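Local coordinates for cell division control protein Cdc48 (Mycobacterium smegmatis, PDB 5E7P) that binds ADP in two nucleotide pockets and probably hydrolyses ATP as a member of the AAA ATPase family, at residues S35-H43 with A79-V87; V105-S116 with T179-S190. All blocks are in the same frame, centred on the assembly; numbering follows the deposited sequence.

Overall arrangement
Interactions 1 and 2 follow one another along the chain: the first is complete at V87, and strand 98-104 runs directly into V105, where the second begins. Interaction 1 joins the two outermost strands of the N-terminal sheet. Interaction 2 pairs the segment that follows strand 98-104 with residues 179-190, parallel at one end and antiparallel at the other. Their centres are about 21 Å apart and their nearest atoms about 9 Å, with no direct touch. Strand 57-61 relates them, because V40 and L84 of interaction 1 and V105 and V107 of interaction 2 all pack against it. Both lie away from the annotated nucleotide sites, although the position of G109 in interaction 2 lies about 13 Å from a bound ADP.

Interaction 1: S35-H43 with A79-V87; sequences SRRGVVRLH and AGTALLDDV
In the Cdc48-type N-terminal domain, of the double-psi beta-barrel clan, R41 and L83 join the two outer strands of the sheet in one antiparallel, hydrogen-bonded pair, consistent with barrel closure. R41 N reaches L83 O and L83 N returns to R41 O, both at 3.0 Å. R41 CB and L83 CB lie 3.6 Å apart, while the R41 guanidinium turns away to D34. V40 CG2 runs alongside L84 CD1 at 3.8 Å, and L42 CD2 meets A82 CB.

Past the strands, D85 is the N-cap of helix 86-92. Its OD1 bonds T88 OG1, while OD2 takes R36 N at 2.8 Å, approached 51° out of the carboxylate plane. R36 bends at CG-CD (chi3 -77°), and NH2 meets the syn side of D86 OD2 at 2.8 Å in a salt bridge, guanidinium and carboxylate planes 45° apart. One face of the H43 ring takes A79 CB in a CH-pi contact, 4.0 Å from the centroid.

Beyond the single bridge, the aspartates and water do much of the polar joining: one molecule links V39 O to L83 O. Two more tie D85 OD2 to the backbone N of R37, G38 and V39, which would probably favour its charged form.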
loop_
_atom_site.group_PDB
_atom_site.type_symbol
_atom_site.label_atom_id
_atom_site.label_comp_id
_atom_site.label_asym_id
_atom_site.label_seq_id
_atom_site.Cartn_x
_atom_site.Cartn_y
_atom_site.Cartn_z
ATOM N N SER A 35 -7.054 -22.543 -7.952
ATOM C CA SER A 35 -6.763 -22.272 -9.353
ATOM C C SER A 35 -7.541 -21.079 -9.896
ATOM O O SER A 35 -8.589 -20.713 -9.363
ATOM C CB SER A 35 -7.057 -23.512 -10.203
ATOM O OG SER A 35 -8.422 -23.881 -10.115
ATOM N N ARG A 36 -7.010 -20.483 -10.959
ATOM C CA ARG A 36 -7.656 -19.371 -11.651
ATOM C C ARG A 36 -7.873 -18.164 -10.740
ATOM O O ARG A 36 -8.891 -17.478 -10.828
ATOM C CB ARG A 36 -8.971 -19.826 -12.295
ATOM C CG ARG A 36 -9.169 -19.312 -13.710
ATOM C CD ARG A 36 -10.401 -19.914 -14.373
ATOM N NE ARG A 36 -10.177 -21.286 -14.818
ATOM C CZ ARG A 36 -11.032 -21.977 -15.566
ATOM N NH1 ARG A 36 -12.170 -21.421 -15.957
ATOM N NH2 ARG A 36 -10.748 -23.221 -15.927
ATOM N N ARG A 37 -6.903 -17.913 -9.866
ATOM C CA ARG A 37 -6.960 -16.780 -8.947
ATOM C C ARG A 37 -5.693 -15.933 -9.034
ATOM O O ARG A 37 -5.482 -15.028 -8.227
ATOM C CB ARG A 37 -7.175 -17.265 -7.511
ATOM C CG ARG A 37 -8.587 -17.756 -7.231
ATOM C CD ARG A 37 -8.656 -18.546 -5.936
ATOM N NE ARG A 37 -10.030 -18.897 -5.583
ATOM C CZ ARG A 37 -10.689 -19.939 -6.082
ATOM N NH1 ARG A 37 -10.106 -20.732 -6.969
ATOM N NH2 ARG A 37 -11.937 -20.185 -5.702
ATOM N N GLY A 38 -4.852 -16.235 -10.018
ATOM C CA GLY A 38 -3.628 -15.486 -10.238
ATOM C C GLY A 38 -2.528 -15.844 -9.258
ATOM O O GLY A 38 -1.700 -15.004 -8.909
ATOM N N VAL A 39 -2.514 -17.098 -8.820
ATOM C CA VAL A 39 -1.552 -17.541 -7.818
ATOM C C VAL A 39 -0.754 -18.757 -8.279
ATOM O O VAL A 39 -1.326 -19.765 -8.693
ATOM C CB VAL A 39 -2.252 -17.869 -6.477
ATOM C CG1 VAL A 39 -1.291 -18.573 -5.526
ATOM C CG2 VAL A 39 -2.821 -16.601 -5.842
ATOM N N VAL A 40 0.569 -18.652 -8.207
ATOM C CA VAL A 40 1.451 -19.776 -8.503
ATOM C C VAL A 40 2.129 -20.264 -7.216
ATOM O O VAL A 40 2.626 -19.462 -6.424
ATOM C CB VAL A 40 2.501 -19.405 -9.580
ATOM C CG1 VAL A 40 3.279 -18.160 -9.171
ATOM C CG2 VAL A 40 3.441 -20.572 -9.848
ATOM N N ARG A 41 2.130 -21.577 -7.005
ATOM C CA ARG A 41 2.661 -22.154 -5.771
ATOM C C ARG A 41 4.147 -22.511 -5.869
ATOM O O ARG A 41 4.551 -23.348 -6.678
ATOM C CB ARG A 41 1.846 -23.383 -5.357
ATOM C CG ARG A 41 0.408 -23.089 -4.957
ATOM C CD ARG A 41 0.337 -22.393 -3.608
ATOM N NE ARG A 41 -1.026 -21.988 -3.273
ATOM C CZ ARG A 41 -1.338 -21.150 -2.288
ATOM N NH1 ARG A 41 -0.383 -20.623 -1.533
ATOM N NH2 ARG A 41 -2.605 -20.833 -2.060
ATOM N N LEU A 42 4.951 -21.871 -5.026
ATOM C CA LEU A 42 6.390 -22.095 -5.010
ATOM C C LEU A 42 6.858 -22.566 -3.639
ATOM O O LEU A 42 6.304 -22.170 -2.613
ATOM C CB LEU A 42 7.128 -20.809 -5.388
ATOM C CG LEU A 42 6.897 -20.267 -6.799
ATOM C CD1 LEU A 42 7.506 -18.882 -6.953
ATOM C CD2 LEU A 42 7.474 -21.225 -7.825
ATOM N N HIS A 43 7.878 -23.415 -3.628
ATOM C CA HIS A 43 8.507 -23.839 -2.386
ATOM C C HIS A 43 9.185 -22.632 -1.748
ATOM O O HIS A 43 9.693 -21.761 -2.452
ATOM C CB HIS A 43 9.533 -24.937 -2.666
ATOM C CG HIS A 43 9.982 -25.675 -1.444
ATOM N ND1 HIS A 43 10.961 -25.196 -0.602
ATOM C CD2 HIS A 43 9.584 -26.859 -0.921
ATOM C CE1 HIS A 43 11.147 -26.052 0.387
ATOM N NE2 HIS A 43 10.323 -27.069 0.216
ATOM N N ALA A 79 11.094 -28.720 -3.802
ATOM C CA ALA A 79 11.604 -27.393 -4.141
ATOM C C ALA A 79 11.726 -27.147 -5.645
ATOM O O ALA A 79 11.667 -26.006 -6.097
ATOM C CB ALA A 79 12.941 -27.147 -3.449
ATOM N N GLY A 80 11.890 -28.218 -6.415
ATOM C CA GLY A 80 12.068 -28.097 -7.850
ATOM C C GLY A 80 10.770 -28.074 -8.636
ATOM O O GLY A 80 10.779 -28.166 -9.863
ATOM N N THR A 81 9.648 -27.945 -7.936
ATOM C CA THR A 81 8.343 -27.966 -8.587
ATOM C C THR A 81 7.528 -26.696 -8.336
ATOM O O THR A 81 7.395 -26.238 -7.199
ATOM C CB THR A 81 7.515 -29.193 -8.151
ATOM O OG1 THR A 81 8.170 -30.393 -8.580
ATOM C CG2 THR A 81 6.120 -29.142 -8.757
ATOM N N ALA A 82 6.989 -26.129 -9.412
ATOM C CA ALA A 82 6.075 -25.002 -9.313
ATOM C C ALA A 82 4.675 -25.447 -9.720
ATOM O O ALA A 82 4.511 -26.176 -10.697
ATOM C CB ALA A 82 6.542 -23.865 -10.194
ATOM N N LEU A 83 3.669 -25.019 -8.963
ATOM C CA LEU A 83 2.286 -25.363 -9.278
ATOM C C LEU A 83 1.585 -24.221 -9.999
ATOM O O LEU A 83 1.443 -23.122 -9.463
ATOM C CB LEU A 83 1.511 -25.742 -8.015
ATOM C CG LEU A 83 1.954 -27.021 -7.310
ATOM C CD1 LEU A 83 0.998 -27.355 -6.176
ATOM C CD2 LEU A 83 2.042 -28.170 -8.299
ATOM N N LEU A 84 1.148 -24.494 -11.223
ATOM C CA LEU A 84 0.467 -23.497 -12.034
ATOM C C LEU A 84 -0.935 -23.987 -12.380
ATOM O O LEU A 84 -1.136 -25.174 -12.639
ATOM C CB LEU A 84 1.256 -23.217 -13.320
ATOM C CG LEU A 84 2.571 -22.428 -13.265
ATOM C CD1 LEU A 84 3.678 -23.187 -12.549
ATOM C CD2 LEU A 84 3.022 -22.055 -14.670
ATOM N N ASP A 85 -1.905 -23.079 -12.373
ATOM C CA ASP A 85 -3.254 -23.426 -12.807
ATOM C C ASP A 85 -3.328 -23.453 -14.332
ATOM O O ASP A 85 -2.346 -23.146 -15.011
ATOM C CB ASP A 85 -4.296 -22.473 -12.211
ATOM C CG ASP A 85 -3.945 -21.009 -12.411
ATOM O OD1 ASP A 85 -3.395 -20.658 -13.473
ATOM O OD2 ASP A 85 -4.230 -20.203 -11.502
ATOM N N ASP A 86 -4.490 -23.817 -14.868
ATOM C CA ASP A 86 -4.644 -23.985 -16.312
ATOM C C ASP A 86 -4.376 -22.707 -17.108
ATOM O O ASP A 86 -3.741 -22.752 -18.161
ATOM C CB ASP A 86 -6.026 -24.552 -16.654
ATOM C CG ASP A 86 -7.155 -23.793 -15.982
ATOM O OD1 ASP A 86 -6.955 -22.617 -15.612
ATOM O OD2 ASP A 86 -8.249 -24.378 -15.827
ATOM N N VAL A 87 -4.853 -21.572 -16.605
ATOM C CA VAL A 87 -4.683 -20.307 -17.316
ATOM C C VAL A 87 -3.243 -19.797 -17.277
ATOM O O VAL A 87 -2.789 -19.147 -18.218
ATOM C CB VAL A 87 -5.643 -19.208 -16.802
ATOM C CG1 VAL A 87 -7.082 -19.547 -17.164
ATOM C CG2 VAL A 87 -5.490 -19.017 -15.307
HETATM O O HOH W 1 -4.716 -19.127 -9.144
HETATM O O HOH W 2 -4.818 -17.823 -12.165
HETATM O O HOH W 3 -1.007 -22.441 -8.725
HETATM O O HOH W 4 9.036 -24.786 -6.035
#

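Interaction 2: V105-S116 with T179-S190; sequences VTVYGARSVTVS and TVTAVDPPGTVS
R111 stretches out from CG to NE and ends beside D184 and P185. NH2 forms a salt bridge with D184 OD1 at 3.0 Å, near the guanidinium plane, although the carboxylate is turned 47° from it. P185 CD lies over one face, the proline crossing the arginine chain at about a right angle. The cis peptide before P185 marks the turn out of strand 177-184, and P185 CG also meets Y108 CB, 4.0 Å away.

Among the buried valines, V113 and V180 cross obliquely, CG1 to CG1 at 4.0 Å. V113 CG2 meets V189 CG2 at 3.8 Å as the two side chains slide past in opposite directions. A110 CB packs on V189 CB at 3.6 Å.

The antiparallel pairing of 112-116 with 179-184 shifts at a classic beta bulge. T181 and A182 both face T114, whose carbonyl O accepts T181 N at 2.9 Å and, weakly, A182 N. Y108 and G109 instead run parallel to V189 and S190, bonded S190 N to Y108 O and A110 N to S190 O, each 3.0 Å.

Strand 112-116 lies between 177-184 and 196-199. M139 of strand 138-140 touches V180, V183 and V189, while V105 and V107 rest on strand 57-61.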
loop_
_atom_site.group_PDB
_atom_site.type_symbol
_atom_site.label_atom_id
_atom_site.label_comp_id
_atom_site.label_asym_id
_atom_site.label_seq_id
_atom_site.Cartn_x
_atom_site.Cartn_y
_atom_site.Cartn_z
ATOM N N VAL A 105 9.823 -10.061 -10.777
ATOM C CA VAL A 105 9.461 -9.094 -11.800
ATOM C C VAL A 105 9.030 -7.786 -11.152
ATOM O O VAL A 105 8.393 -7.784 -10.101
ATOM C CB VAL A 105 8.342 -9.636 -12.726
ATOM C CG1 VAL A 105 7.047 -9.853 -11.948
ATOM C CG2 VAL A 105 8.116 -8.704 -13.912
ATOM N N THR A 106 9.414 -6.672 -11.761
ATOM C CA THR A 106 8.952 -5.373 -11.304
ATOM C C THR A 106 7.518 -5.163 -11.777
ATOM O O THR A 106 7.224 -5.271 -12.971
ATOM C CB THR A 106 9.841 -4.231 -11.829
ATOM O OG1 THR A 106 11.194 -4.441 -11.408
ATOM C CG2 THR A 106 9.353 -2.891 -11.294
ATOM N N VAL A 107 6.625 -4.882 -10.833
ATOM C CA VAL A 107 5.222 -4.661 -11.155
ATOM C C VAL A 107 4.789 -3.266 -10.735
ATOM O O VAL A 107 4.637 -2.990 -9.549
ATOM C CB VAL A 107 4.312 -5.695 -10.467
ATOM C CG1 VAL A 107 2.878 -5.539 -10.949
ATOM C CG2 VAL A 107 4.810 -7.097 -10.740
ATOM N N TYR A 108 4.600 -2.385 -11.708
ATOM C CA TYR A 108 4.138 -1.034 -11.424
ATOM C C TYR A 108 2.622 -0.998 -11.305
ATOM O O TYR A 108 1.926 -1.874 -11.820
ATOM C CB TYR A 108 4.587 -0.071 -12.526
ATOM C CG TYR A 108 6.083 0.155 -12.581
ATOM C CD1 TYR A 108 6.696 1.077 -11.741
ATOM C CD2 TYR A 108 6.880 -0.554 -13.472
ATOM C CE1 TYR A 108 8.058 1.287 -11.784
ATOM C CE2 TYR A 108 8.245 -0.349 -13.523
ATOM C CZ TYR A 108 8.829 0.574 -12.676
ATOM O OH TYR A 108 10.189 0.786 -12.717
ATOM N N GLY A 109 2.111 0.014 -10.613
ATOM C CA GLY A 109 0.685 0.265 -10.607
ATOM C C GLY A 109 0.255 0.680 -12.003
ATOM O O GLY A 109 0.846 1.582 -12.603
ATOM N N ALA A 110 -0.766 0.012 -12.530
ATOM C CA ALA A 110 -1.261 0.295 -13.872
ATOM C C ALA A 110 -1.891 1.677 -13.964
ATOM O O ALA A 110 -2.698 2.057 -13.116
ATOM C CB ALA A 110 -2.273 -0.754 -14.292
ATOM N N ARG A 111 -1.516 2.430 -14.992
ATOM C CA ARG A 111 -2.252 3.637 -15.329
ATOM C C ARG A 111 -3.554 3.178 -15.956
ATOM O O ARG A 111 -4.631 3.667 -15.616
ATOM C CB ARG A 111 -1.472 4.511 -16.310
ATOM C CG ARG A 111 -0.183 5.077 -15.745
ATOM C CD ARG A 111 0.480 6.033 -16.727
ATOM N NE ARG A 111 1.880 6.272 -16.383
ATOM C CZ ARG A 111 2.905 5.622 -16.926
ATOM N NH1 ARG A 111 4.146 5.902 -16.549
ATOM N NH2 ARG A 111 2.691 4.697 -17.851
ATOM N N SER A 112 -3.443 2.217 -16.867
ATOM C CA SER A 112 -4.614 1.630 -17.506
ATOM C C SER A 112 -4.364 0.169 -17.845
ATOM O O SER A 112 -3.220 -0.268 -17.944
ATOM C CB SER A 112 -4.980 2.391 -18.783
ATOM O OG SER A 112 -4.071 2.099 -19.830
ATOM N N VAL A 113 -5.447 -0.582 -18.003
ATOM C CA VAL A 113 -5.390 -1.944 -18.518
ATOM C C VAL A 113 -6.575 -2.134 -19.449
ATOM O O VAL A 113 -7.724 -1.997 -19.030
ATOM C CB VAL A 113 -5.487 -3.001 -17.402
ATOM C CG1 VAL A 113 -5.608 -4.392 -18.009
ATOM C CG2 VAL A 113 -4.288 -2.926 -16.469
ATOM N N THR A 114 -6.304 -2.437 -20.713
ATOM C CA THR A 114 -7.378 -2.667 -21.670
ATOM C C THR A 114 -7.630 -4.159 -21.846
ATOM O O THR A 114 -6.710 -4.924 -22.124
ATOM C CB THR A 114 -7.078 -2.021 -23.034
ATOM O OG1 THR A 114 -6.836 -0.620 -22.858
ATOM C CG2 THR A 114 -8.253 -2.208 -23.978
ATOM N N VAL A 115 -8.880 -4.567 -21.669
ATOM C CA VAL A 115 -9.248 -5.970 -21.791
ATOM C C VAL A 115 -10.249 -6.171 -22.921
ATOM O O VAL A 115 -10.929 -5.232 -23.336
ATOM C CB VAL A 115 -9.856 -6.509 -20.482
ATOM C CG1 VAL A 115 -8.840 -6.431 -19.352
ATOM C CG2 VAL A 115 -11.118 -5.737 -20.124
ATOM N N SER A 116 -10.337 -7.400 -23.414
ATOM C CA SER A 116 -11.283 -7.727 -24.471
ATOM C C SER A 116 -12.202 -8.856 -24.031
ATOM O O SER A 116 -11.789 -9.754 -23.300
ATOM C CB SER A 116 -10.549 -8.124 -25.751
ATOM O OG SER A 116 -11.462 -8.392 -26.800
ATOM N N THR A 179 -9.158 -11.275 -22.212
ATOM C CA THR A 179 -7.753 -11.177 -22.591
ATOM C C THR A 179 -7.260 -9.744 -22.449
ATOM O O THR A 179 -8.005 -8.796 -22.687
ATOM C CB THR A 179 -7.492 -11.678 -24.029
ATOM O OG1 THR A 179 -8.322 -10.964 -24.951
ATOM C CG2 THR A 179 -7.782 -13.168 -24.139
ATOM N N VAL A 180 -6.002 -9.595 -22.051
ATOM C CA VAL A 180 -5.404 -8.280 -21.879
ATOM C C VAL A 180 -4.770 -7.821 -23.187
ATOM O O VAL A 180 -3.758 -8.373 -23.621
ATOM C CB VAL A 180 -4.336 -8.294 -20.772
ATOM C CG1 VAL A 180 -3.747 -6.905 -20.578
ATOM C CG2 VAL A 180 -4.929 -8.818 -19.470
ATOM N N THR A 181 -5.366 -6.811 -23.814
ATOM C CA THR A 181 -4.885 -6.324 -25.102
ATOM C C THR A 181 -3.863 -5.203 -24.952
ATOM O O THR A 181 -3.123 -4.904 -25.891
ATOM C CB THR A 181 -6.040 -5.826 -25.985
ATOM O OG1 THR A 181 -6.486 -4.547 -25.519
ATOM C CG2 THR A 181 -7.198 -6.810 -25.948
ATOM N N ALA A 182 -3.823 -4.592 -23.771
ATOM C CA ALA A 182 -2.904 -3.487 -23.512
ATOM C C ALA A 182 -2.754 -3.182 -22.025
ATOM O O ALA A 182 -3.704 -3.306 -21.250
ATOM C CB ALA A 182 -3.361 -2.239 -24.254
ATOM N N VAL A 183 -1.548 -2.779 -21.636
ATOM C CA VAL A 183 -1.300 -2.267 -20.294
ATOM C C VAL A 183 -0.494 -0.974 -20.382
ATOM O O VAL A 183 0.094 -0.668 -21.421
ATOM C CB VAL A 183 -0.540 -3.282 -19.417
ATOM C CG1 VAL A 183 -1.395 -4.512 -19.159
ATOM C CG2 VAL A 183 0.782 -3.664 -20.065
ATOM N N ASP A 184 -0.472 -0.220 -19.290
ATOM C CA ASP A 184 0.266 1.036 -19.236
ATOM C C ASP A 184 0.664 1.323 -17.793
ATOM O O ASP A 184 -0.199 1.427 -16.924
ATOM C CB ASP A 184 -0.581 2.180 -19.800
ATOM C CG ASP A 184 0.205 3.468 -19.964
ATOM O OD1 ASP A 184 1.430 3.394 -20.195
ATOM O OD2 ASP A 184 -0.402 4.559 -19.867
ATOM N N PRO A 185 1.976 1.439 -17.520
ATOM C CA PRO A 185 3.124 1.346 -18.433
ATOM C C PRO A 185 3.336 -0.065 -18.985
ATOM O O PRO A 185 2.793 -1.014 -18.424
ATOM C CB PRO A 185 4.304 1.751 -17.541
ATOM C CG PRO A 185 3.869 1.409 -16.168
ATOM C CD PRO A 185 2.403 1.710 -16.137
ATOM N N PRO A 186 4.094 -0.196 -20.088
ATOM C CA PRO A 186 4.360 -1.504 -20.700
ATOM C C PRO A 186 5.033 -2.480 -19.739
ATOM O O PRO A 186 5.719 -2.059 -18.808
ATOM C CB PRO A 186 5.317 -1.165 -21.847
ATOM C CG PRO A 186 5.000 0.243 -22.190
ATOM C CD PRO A 186 4.660 0.906 -20.887
ATOM N N GLY A 187 4.832 -3.773 -19.972
ATOM C CA GLY A 187 5.427 -4.801 -19.138
ATOM C C GLY A 187 4.405 -5.517 -18.280
ATOM O O GLY A 187 3.448 -6.096 -18.793
ATOM N N THR A 188 4.610 -5.482 -16.968
ATOM C CA THR A 188 3.695 -6.124 -16.033
ATOM C C THR A 188 3.167 -5.122 -15.012
ATOM O O THR A 188 3.938 -4.414 -14.362
ATOM C CB THR A 188 4.360 -7.304 -15.306
ATOM O OG1 THR A 188 4.689 -8.322 -16.256
ATOM C CG2 THR A 188 3.417 -7.886 -14.266
ATOM N N VAL A 189 1.847 -5.066 -14.879
ATOM C CA VAL A 189 1.209 -4.083 -14.016
ATOM C C VAL A 189 0.194 -4.723 -13.077
ATOM O O VAL A 189 -0.285 -5.828 -13.322
ATOM C CB VAL A 189 0.486 -3.003 -14.841
ATOM C CG1 VAL A 189 1.470 -2.242 -15.714
ATOM C CG2 VAL A 189 -0.603 -3.633 -15.687
ATOM N N SER A 190 -0.127 -4.017 -12.000
ATOM C CA SER A 190 -1.141 -4.471 -11.059
ATOM C C SER A 190 -2.302 -3.485 -11.045
ATOM O O SER A 190 -2.096 -2.276 -11.148
ATOM C CB SER A 190 -0.548 -4.597 -9.658
ATOM O OG SER A 190 -0.041 -3.349 -9.217
HETATM O O HOH W 5 7.418 -4.556 -15.870
#